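Local coordinates for protein fervidolysin (Fervidobacterium pennivorans, PDB 1R6V) that degrades keratin into peptides as a calcium-binding, subtilisin-like serine protease, allowing its bacterium to grow on native feathers, at residues F607-I621 / V634-I647. The protein carries 1 engineered substitution. Residues are numbered along the deposited sequence; the frame is centred on the assembly and turned at random.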
ATOM      1  N   PHE A 607     -19.999  -3.347  28.738  1.00 18.08           N
ATOM      2  CA  PHE A 607     -21.147  -3.332  29.649  1.00 20.30           C
ATOM      3  C   PHE A 607     -20.841  -4.060  30.941  1.00 18.45           C
ATOM      4  O   PHE A 607     -20.215  -5.106  30.933  1.00 18.23           O
ATOM      5  CB  PHE A 607     -22.361  -4.019  28.999  1.00 20.79           C
ATOM      6  CG  PHE A 607     -22.714  -3.488  27.637  1.00 22.56           C
ATOM      7  CD1 PHE A 607     -22.910  -2.130  27.440  1.00 24.28           C
ATOM      8  CD2 PHE A 607     -22.890  -4.357  26.559  1.00 24.48           C
ATOM      9  CE1 PHE A 607     -23.280  -1.632  26.195  1.00 25.33           C
ATOM     10  CE2 PHE A 607     -23.261  -3.873  25.306  1.00 24.93           C
ATOM     11  CZ  PHE A 607     -23.456  -2.504  25.125  1.00 26.76           C
ATOM     12  N   GLY A 608     -21.287  -3.506  32.054  1.00 21.11           N
ATOM     13  CA  GLY A 608     -21.036  -4.186  33.308  1.00 22.53           C
ATOM     14  C   GLY A 608     -22.177  -4.015  34.279  1.00 22.37           C
ATOM     15  O   GLY A 608     -23.156  -3.316  34.018  1.00 20.75           O
ATOM     16  N   ILE A 609     -22.039  -4.678  35.416  1.00 23.13           N
ATOM     17  CA  ILE A 609     -23.017  -4.594  36.473  1.00 24.00           C
ATOM     18  C   ILE A 609     -22.239  -4.460  37.775  1.00 22.66           C
ATOM     19  O   ILE A 609     -21.202  -5.101  37.962  1.00 20.26           O
ATOM     20  CB  ILE A 609     -23.914  -5.849  36.502  1.00 26.06           C
ATOM     21  CG1 ILE A 609     -24.783  -5.864  35.243  1.00 27.96           C
ATOM     22  CG2 ILE A 609     -24.785  -5.852  37.748  1.00 27.01           C
ATOM     23  CD1 ILE A 609     -25.781  -6.955  35.183  1.00 34.39           C
ATOM     24  N   GLN A 610     -22.715  -3.580  38.643  1.00 23.83           N
ATOM     25  CA  GLN A 610     -22.092  -3.388  39.946  1.00 25.54           C
ATOM     26  C   GLN A 610     -23.186  -3.432  41.010  1.00 25.95           C
ATOM     27  O   GLN A 610     -24.343  -3.114  40.743  1.00 24.78           O
ATOM     28  CB  GLN A 610     -21.356  -2.048  40.020  1.00 25.55           C
ATOM     29  CG  GLN A 610     -22.228  -0.819  39.816  1.00 30.25           C
ATOM     30  CD  GLN A 610     -21.488   0.482  40.123  1.00 32.31           C
ATOM     31  OE1 GLN A 610     -21.702   1.109  41.168  1.00 34.98           O
ATOM     32  NE2 GLN A 610     -20.603   0.881  39.215  1.00 31.34           N
ATOM     33  N   THR A 611     -22.803  -3.841  42.211  1.00 26.66           N
ATOM     34  CA  THR A 611     -23.722  -3.921  43.343  1.00 28.91           C
ATOM     35  C   THR A 611     -22.987  -3.340  44.551  1.00 29.17           C
ATOM     36  O   THR A 611     -21.768  -3.459  44.642  1.00 27.99           O
ATOM     37  CB  THR A 611     -24.117  -5.383  43.631  1.00 28.70           C
ATOM     38  OG1 THR A 611     -24.916  -5.440  44.821  1.00 33.82           O
ATOM     39  CG2 THR A 611     -22.879  -6.233  43.813  1.00 28.99           C
ATOM     40  N   LEU A 612     -23.726  -2.721  45.471  1.00 30.42           N
ATOM     41  CA  LEU A 612     -23.131  -2.104  46.657  1.00 32.61           C
ATOM     42  C   LEU A 612     -22.487  -3.141  47.576  1.00 33.16           C
ATOM     43  O   LEU A 612     -21.414  -2.908  48.135  1.00 34.66           O
ATOM     44  CB  LEU A 612     -24.194  -1.310  47.430  1.00 32.47           C
ATOM     45  CG  LEU A 612     -23.701  -0.315  48.492  1.00 33.67           C
ATOM     46  CD1 LEU A 612     -22.899   0.793  47.817  1.00 33.91           C
ATOM     47  CD2 LEU A 612     -24.889   0.286  49.237  1.00 34.90           C
ATOM     48  N   LEU A 613     -23.145  -4.286  47.727  1.00 34.03           N
ATOM     49  CA  LEU A 613     -22.635  -5.358  48.576  1.00 33.96           C
ATOM     50  C   LEU A 613     -22.236  -6.568  47.740  1.00 33.47           C
ATOM     51  O   LEU A 613     -22.849  -6.856  46.717  1.00 33.39           O
ATOM     52  CB  LEU A 613     -23.694  -5.762  49.604  1.00 34.80           C
ATOM     53  CG  LEU A 613     -24.164  -4.650  50.553  1.00 35.34           C
ATOM     54  CD1 LEU A 613     -25.308  -5.159  51.412  1.00 34.92           C
ATOM     55  CD2 LEU A 613     -22.997  -4.190  51.427  1.00 35.66           C
ATOM     56  N   PRO A 614     -21.193  -7.293  48.167  1.00 33.48           N
ATOM     57  CA  PRO A 614     -20.704  -8.476  47.457  1.00 34.17           C
ATOM     58  C   PRO A 614     -21.752  -9.569  47.315  1.00 35.13           C
ATOM     59  O   PRO A 614     -22.569  -9.778  48.208  1.00 35.73           O
ATOM     60  CB  PRO A 614     -19.516  -8.920  48.303  1.00 34.00           C
ATOM     61  CG  PRO A 614     -19.901  -8.479  49.677  1.00 33.87           C
ATOM     62  CD  PRO A 614     -20.455  -7.102  49.428  1.00 34.24           C
ATOM     63  N   ALA A 615     -21.723 -10.264  46.184  1.00 35.27           N
ATOM     64  CA  ALA A 615     -22.676 -11.334  45.932  1.00 35.33           C
ATOM     65  C   ALA A 615     -22.430 -12.505  46.874  1.00 35.46           C
ATOM     66  O   ALA A 615     -21.293 -12.936  47.074  1.00 33.73           O
ATOM     67  CB  ALA A 615     -22.573 -11.794  44.485  1.00 34.60           C
ATOM     68  N   ALA A 616     -23.512 -13.031  47.437  1.00 35.62           N
ATOM     69  CA  ALA A 616     -23.414 -14.146  48.363  1.00 35.48           C
ATOM     70  C   ALA A 616     -23.050 -15.429  47.632  1.00 35.14           C
ATOM     71  O   ALA A 616     -22.350 -16.284  48.171  1.00 35.91           O
ATOM     72  CB  ALA A 616     -24.735 -14.317  49.100  1.00 35.81           C
ATOM     73  N   THR A 617     -23.519 -15.547  46.392  1.00 33.25           N
ATOM     74  CA  THR A 617     -23.280 -16.732  45.570  1.00 32.47           C
ATOM     75  C   THR A 617     -23.093 -16.299  44.113  1.00 30.04           C
ATOM     76  O   THR A 617     -23.477 -15.194  43.758  1.00 29.76           O
ATOM     77  CB  THR A 617     -24.502 -17.689  45.646  1.00 33.10           C
ATOM     78  OG1 THR A 617     -24.747 -18.042  47.015  1.00 37.05           O
ATOM     79  CG2 THR A 617     -24.254 -18.953  44.841  1.00 33.68           C
ATOM     80  N   ASP A 618     -22.493 -17.157  43.289  1.00 29.47           N
ATOM     81  CA  ASP A 618     -22.292 -16.844  41.871  1.00 28.80           C
ATOM     82  C   ASP A 618     -23.649 -16.613  41.236  1.00 28.84           C
ATOM     83  O   ASP A 618     -24.613 -17.324  41.525  1.00 28.16           O
ATOM     84  CB  ASP A 618     -21.628 -18.006  41.125  1.00 29.06           C
ATOM     85  CG  ASP A 618     -20.123 -18.012  41.253  1.00 30.31           C
ATOM     86  OD1 ASP A 618     -19.585 -17.263  42.092  1.00 31.07           O
ATOM     87  OD2 ASP A 618     -19.476 -18.783  40.511  1.00 31.16           O
ATOM     88  N   ILE A 619     -23.735 -15.609  40.378  1.00 25.99           N
ATOM     89  CA  ILE A 619     -24.979 -15.355  39.687  1.00 26.18           C
ATOM     90  C   ILE A 619     -24.670 -15.019  38.241  1.00 24.91           C
ATOM     91  O   ILE A 619     -23.867 -14.124  37.954  1.00 22.98           O
ATOM     92  CB  ILE A 619     -25.789 -14.217  40.358  1.00 27.60           C
ATOM     93  CG1 ILE A 619     -27.113 -14.023  39.621  1.00 28.32           C
ATOM     94  CG2 ILE A 619     -25.001 -12.915  40.347  1.00 28.96           C
ATOM     95  CD1 ILE A 619     -28.106 -13.172  40.401  1.00 31.41           C
ATOM     96  N   THR A 620     -25.273 -15.774  37.330  1.00 22.33           N
ATOM     97  CA  THR A 620     -25.079 -15.533  35.910  1.00 21.98           C
ATOM     98  C   THR A 620     -26.110 -14.508  35.476  1.00 22.10           C
ATOM     99  O   THR A 620     -27.297 -14.653  35.756  1.00 19.71           O
ATOM    100  CB  THR A 620     -25.255 -16.816  35.091  1.00 23.16           C
ATOM    101  OG1 THR A 620     -24.177 -17.711  35.380  1.00 21.95           O
ATOM    102  CG2 THR A 620     -25.268 -16.496  33.597  1.00 24.89           C
ATOM    103  N   ILE A 621     -25.655 -13.453  34.807  1.00 20.59           N
ATOM    104  CA  ILE A 621     -26.550 -12.405  34.346  1.00 20.75           C
ATOM    105  C   ILE A 621     -26.615 -12.519  32.830  1.00 20.33           C
ATOM    106  O   ILE A 621     -25.583 -12.611  32.171  1.00 18.80           O
ATOM    107  CB  ILE A 621     -26.011 -11.031  34.769  1.00 22.37           C
ATOM    108  CG1 ILE A 621     -25.793 -11.036  36.285  1.00 24.52           C
ATOM    109  CG2 ILE A 621     -26.963  -9.936  34.335  1.00 21.64           C
ATOM    110  CD1 ILE A 621     -25.120  -9.798  36.836  1.00 26.08           C
ATOM    111  N   VAL A 634     -25.869 -11.982  25.318  1.00 17.39           N
ATOM    112  CA  VAL A 634     -24.700 -11.634  26.123  1.00 18.03           C
ATOM    113  C   VAL A 634     -24.905 -12.178  27.524  1.00 18.11           C
ATOM    114  O   VAL A 634     -26.033 -12.378  27.959  1.00 17.67           O
ATOM    115  CB  VAL A 634     -24.476 -10.097  26.227  1.00 16.44           C
ATOM    116  CG1 VAL A 634     -24.209  -9.517  24.837  1.00 17.62           C
ATOM    117  CG2 VAL A 634     -25.680  -9.422  26.865  1.00 17.59           C
ATOM    118  N   TYR A 635     -23.808 -12.433  28.225  1.00 17.26           N
ATOM    119  CA  TYR A 635     -23.907 -12.934  29.583  1.00 18.79           C
ATOM    120  C   TYR A 635     -22.599 -12.686  30.302  1.00 18.54           C
ATOM    121  O   TYR A 635     -21.596 -12.301  29.695  1.00 16.64           O
ATOM    122  CB  TYR A 635     -24.245 -14.435  29.587  1.00 19.35           C
ATOM    123  CG  TYR A 635     -23.136 -15.337  29.105  1.00 22.26           C
ATOM    124  CD1 TYR A 635     -22.312 -16.014  30.009  1.00 24.49           C
ATOM    125  CD2 TYR A 635     -22.884 -15.490  27.746  1.00 24.31           C
ATOM    126  CE1 TYR A 635     -21.270 -16.813  29.566  1.00 24.96           C
ATOM    127  CE2 TYR A 635     -21.845 -16.282  27.296  1.00 25.20           C
ATOM    128  CZ  TYR A 635     -21.044 -16.938  28.204  1.00 25.27           C
ATOM    129  OH  TYR A 635     -20.009 -17.706  27.728  1.00 29.25           O
ATOM    130  N   GLY A 636     -22.624 -12.904  31.606  1.00 18.47           N
ATOM    131  CA  GLY A 636     -21.440 -12.724  32.419  1.00 18.68           C
ATOM    132  C   GLY A 636     -21.757 -13.378  33.742  1.00 20.37           C
ATOM    133  O   GLY A 636     -22.898 -13.759  33.987  1.00 20.15           O
ATOM    134  N   VAL A 637     -20.759 -13.505  34.601  1.00 19.90           N
ATOM    135  CA  VAL A 637     -20.982 -14.126  35.889  1.00 21.45           C
ATOM    136  C   VAL A 637     -20.476 -13.198  36.975  1.00 21.45           C
ATOM    137  O   VAL A 637     -19.338 -12.736  36.914  1.00 21.41           O
ATOM    138  CB  VAL A 637     -20.229 -15.472  35.991  1.00 20.54           C
ATOM    139  CG1 VAL A 637     -20.462 -16.091  37.367  1.00 23.22           C
ATOM    140  CG2 VAL A 637     -20.699 -16.429  34.884  1.00 21.79           C
ATOM    141  N   LEU A 638     -21.334 -12.891  37.939  1.00 21.10           N
ATOM    142  CA  LEU A 638     -20.946 -12.055  39.070  1.00 22.27           C
ATOM    143  C   LEU A 638     -20.526 -13.099  40.094  1.00 25.02           C
ATOM    144  O   LEU A 638     -21.375 -13.775  40.680  1.00 24.18           O
ATOM    145  CB  LEU A 638     -22.138 -11.251  39.586  1.00 22.21           C
ATOM    146  CG  LEU A 638     -21.935 -10.374  40.825  1.00 22.44           C
ATOM    147  CD1 LEU A 638     -20.959  -9.243  40.502  1.00 22.66           C
ATOM    148  CD2 LEU A 638     -23.269  -9.809  41.266  1.00 22.32           C
ATOM    149  N   LYS A 639     -19.218 -13.253  40.284  1.00 25.72           N
ATOM    150  CA  LYS A 639     -18.691 -14.250  41.214  1.00 27.88           C
ATOM    151  C   LYS A 639     -18.975 -13.911  42.674  1.00 28.37           C
ATOM    152  O   LYS A 639     -19.011 -12.743  43.061  1.00 26.06           O
ATOM    153  CB  LYS A 639     -17.183 -14.434  40.998  1.00 29.66           C
ATOM    154  CG  LYS A 639     -16.811 -15.093  39.669  1.00 32.77           C
ATOM    155  CD  LYS A 639     -15.304 -15.349  39.571  1.00 37.69           C
ATOM    156  CE  LYS A 639     -14.911 -15.983  38.230  1.00 39.04           C
ATOM    157  NZ  LYS A 639     -13.455 -16.323  38.167  1.00 39.72           N
ATOM    158  N   ALA A 640     -19.203 -14.935  43.491  1.00 28.86           N
ATOM    159  CA  ALA A 640     -19.477 -14.675  44.898  1.00 29.81           C
ATOM    160  C   ALA A 640     -18.309 -13.887  45.485  1.00 29.16           C
ATOM    161  O   ALA A 640     -17.157 -14.093  45.104  1.00 29.82           O
ATOM    162  CB  ALA A 640     -19.666 -15.985  45.653  1.00 29.92           C
ATOM    163  N   GLY A 641     -18.618 -12.971  46.394  1.00 30.28           N
ATOM    164  CA  GLY A 641     -17.580 -12.174  47.022  1.00 30.54           C
ATOM    165  C   GLY A 641     -17.180 -10.936  46.246  1.00 31.10           C
ATOM    166  O   GLY A 641     -16.394 -10.134  46.747  1.00 31.63           O
ATOM    167  N   THR A 642     -17.712 -10.767  45.034  1.00 29.72           N
ATOM    168  CA  THR A 642     -17.377  -9.603  44.216  1.00 27.73           C
ATOM    169  C   THR A 642     -18.562  -8.646  44.090  1.00 26.84           C
ATOM    170  O   THR A 642     -19.701  -9.023  44.355  1.00 25.30           O
ATOM    171  CB  THR A 642     -16.914 -10.017  42.800  1.00 27.21           C
ATOM    172  OG1 THR A 642     -18.026 -10.526  42.055  1.00 27.98           O
ATOM    173  CG2 THR A 642     -15.841 -11.092  42.883  1.00 26.97           C
ATOM    174  N   THR A 643     -18.284  -7.409  43.683  1.00 24.84           N
ATOM    175  CA  THR A 643     -19.316  -6.391  43.545  1.00 24.28           C
ATOM    176  C   THR A 643     -19.509  -5.906  42.113  1.00 22.47           C
ATOM    177  O   THR A 643     -20.269  -4.976  41.877  1.00 23.02           O
ATOM    178  CB  THR A 643     -18.995  -5.167  44.408  1.00 26.31           C
ATOM    179  OG1 THR A 643     -17.656  -4.741  44.130  1.00 25.63           O
ATOM    180  CG2 THR A 643     -19.120  -5.506  45.889  1.00 25.71           C
ATOM    181  N   TRP A 644     -18.823  -6.522  41.163  1.00 22.81           N
ATOM    182  CA  TRP A 644     -18.984  -6.108  39.769  1.00 22.88           C
ATOM    183  C   TRP A 644     -18.511  -7.149  38.777  1.00 21.51           C
ATOM    184  O   TRP A 644     -17.666  -7.990  39.084  1.00 21.94           O
ATOM    185  CB  TRP A 644     -18.227  -4.798  39.504  1.00 24.06           C
ATOM    186  CG  TRP A 644     -16.731  -4.920  39.603  1.00 26.18           C
ATOM    187  CD1 TRP A 644     -15.984  -4.951  40.748  1.00 27.12           C
ATOM    188  CD2 TRP A 644     -15.804  -5.078  38.517  1.00 26.69           C
ATOM    189  NE1 TRP A 644     -14.654  -5.120  40.445  1.00 26.86           N
ATOM    190  CE2 TRP A 644     -14.513  -5.203  39.087  1.00 28.01           C
ATOM    191  CE3 TRP A 644     -15.938  -5.127  37.124  1.00 26.94           C
ATOM    192  CZ2 TRP A 644     -13.359  -5.378  38.308  1.00 28.06           C
ATOM    193  CZ3 TRP A 644     -14.786  -5.300  36.345  1.00 29.21           C
ATOM    194  CH2 TRP A 644     -13.512  -5.423  36.943  1.00 28.33           C
ATOM    195  N   THR A 645     -19.075  -7.108  37.577  1.00 19.22           N
ATOM    196  CA  THR A 645     -18.640  -8.015  36.538  1.00 18.52           C
ATOM    197  C   THR A 645     -18.943  -7.394  35.184  1.00 17.63           C
ATOM    198  O   THR A 645     -19.642  -6.387  35.108  1.00 18.23           O
ATOM    199  CB  THR A 645     -19.305  -9.409  36.650  1.00 18.54           C
ATOM    200  OG1 THR A 645     -18.641 -10.306  35.759  1.00 20.16           O
ATOM    201  CG2 THR A 645     -20.794  -9.350  36.292  1.00 17.77           C
ATOM    202  N   ILE A 646     -18.388  -7.989  34.135  1.00 17.18           N
ATOM    203  CA  ILE A 646     -18.586  -7.510  32.766  1.00 18.04           C
ATOM    204  C   ILE A 646     -19.495  -8.500  32.038  1.00 17.68           C
ATOM    205  O   ILE A 646     -19.424  -9.699  32.270  1.00 17.66           O
ATOM    206  CB  ILE A 646     -17.234  -7.411  31.994  1.00 18.41           C
ATOM    207  CG1 ILE A 646     -16.302  -6.414  32.686  1.00 20.90           C
ATOM    208  CG2 ILE A 646     -17.474  -6.944  30.564  1.00 17.48           C
ATOM    209  CD1 ILE A 646     -15.608  -6.981  33.883  1.00 28.19           C
ATOM    210  N   ILE A 647     -20.333  -7.988  31.147  1.00 17.28           N
ATOM    211  CA  ILE A 647     -21.273  -8.825  30.402  1.00 17.51           C
ATOM    212  C   ILE A 647     -21.089  -8.640  28.908  1.00 16.77           C
ATOM    213  O   ILE A 647     -21.142  -7.514  28.425  1.00 17.02           O
ATOM    214  CB  ILE A 647     -22.732  -8.411  30.694  1.00 18.37           C
ATOM    215  CG1 ILE A 647     -23.000  -8.393  32.201  1.00 22.06           C
ATOM    216  CG2 ILE A 647     -23.692  -9.349  29.967  1.00 19.13           C
ATOM    217  CD1 ILE A 647     -22.972  -9.740  32.839  1.00 23.77           C
TER
HETATM  218  O   HOH W   1     -19.597  -5.619  27.300  1.00 14.93           O
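Ile-621 and Leu-638 face inward between the two antiparallel sheets of a β-sandwich domain, which may help fervidolysin interact with substrate. Strand 619-621 pairs with 634-638 in one sheet and strand 607-610 with 644-647 in the other; 611-618 and 639-643 carry the chain across. The interior is apolar and close-fitting, as branched aliphatic residues suit: Ile-621 CB meets Ile-647 CD1 across the sandwich at 3.8 Å, and Ile-609 CD1 flanks Ile-647 CG1 from the neighbouring strand of the same sheet. Leu-638, whose chi1 of 177° turns CG away from its own N, sends CD2 to Ala-615 CB at 3.8 Å, where a small methyl fits. Beside it, Ile-619 CG2 presses on Leu-638 CB at 3.4 Å, tighter than ordinary van der Waals contact. Cutting Leu-638 back to an alanine removes CG and both methyls and would probably open a gap between Ala-615 CB and Ile-619 CG2. Thr-645, also inward-facing, satisfies its hydroxyl by donating to Val-637 O, tying the sheets together.

On the exposed side the side chains pack more loosely, and hydrogen bonds do the holding. Thr-620 OG1 merely lies 3.7 Å from Val-637 CG2, and at the crossover Gly-641 takes up the positive phi of a type II turn, its N-H hydrogen-bonded to Ala-615 O. Asp-618, its CG swung beside its own backbone N, grips this turn: OD1 accepts the N-H of Ala-640, with N 2.7 Å away and nearly along the carboxylate C-O bond.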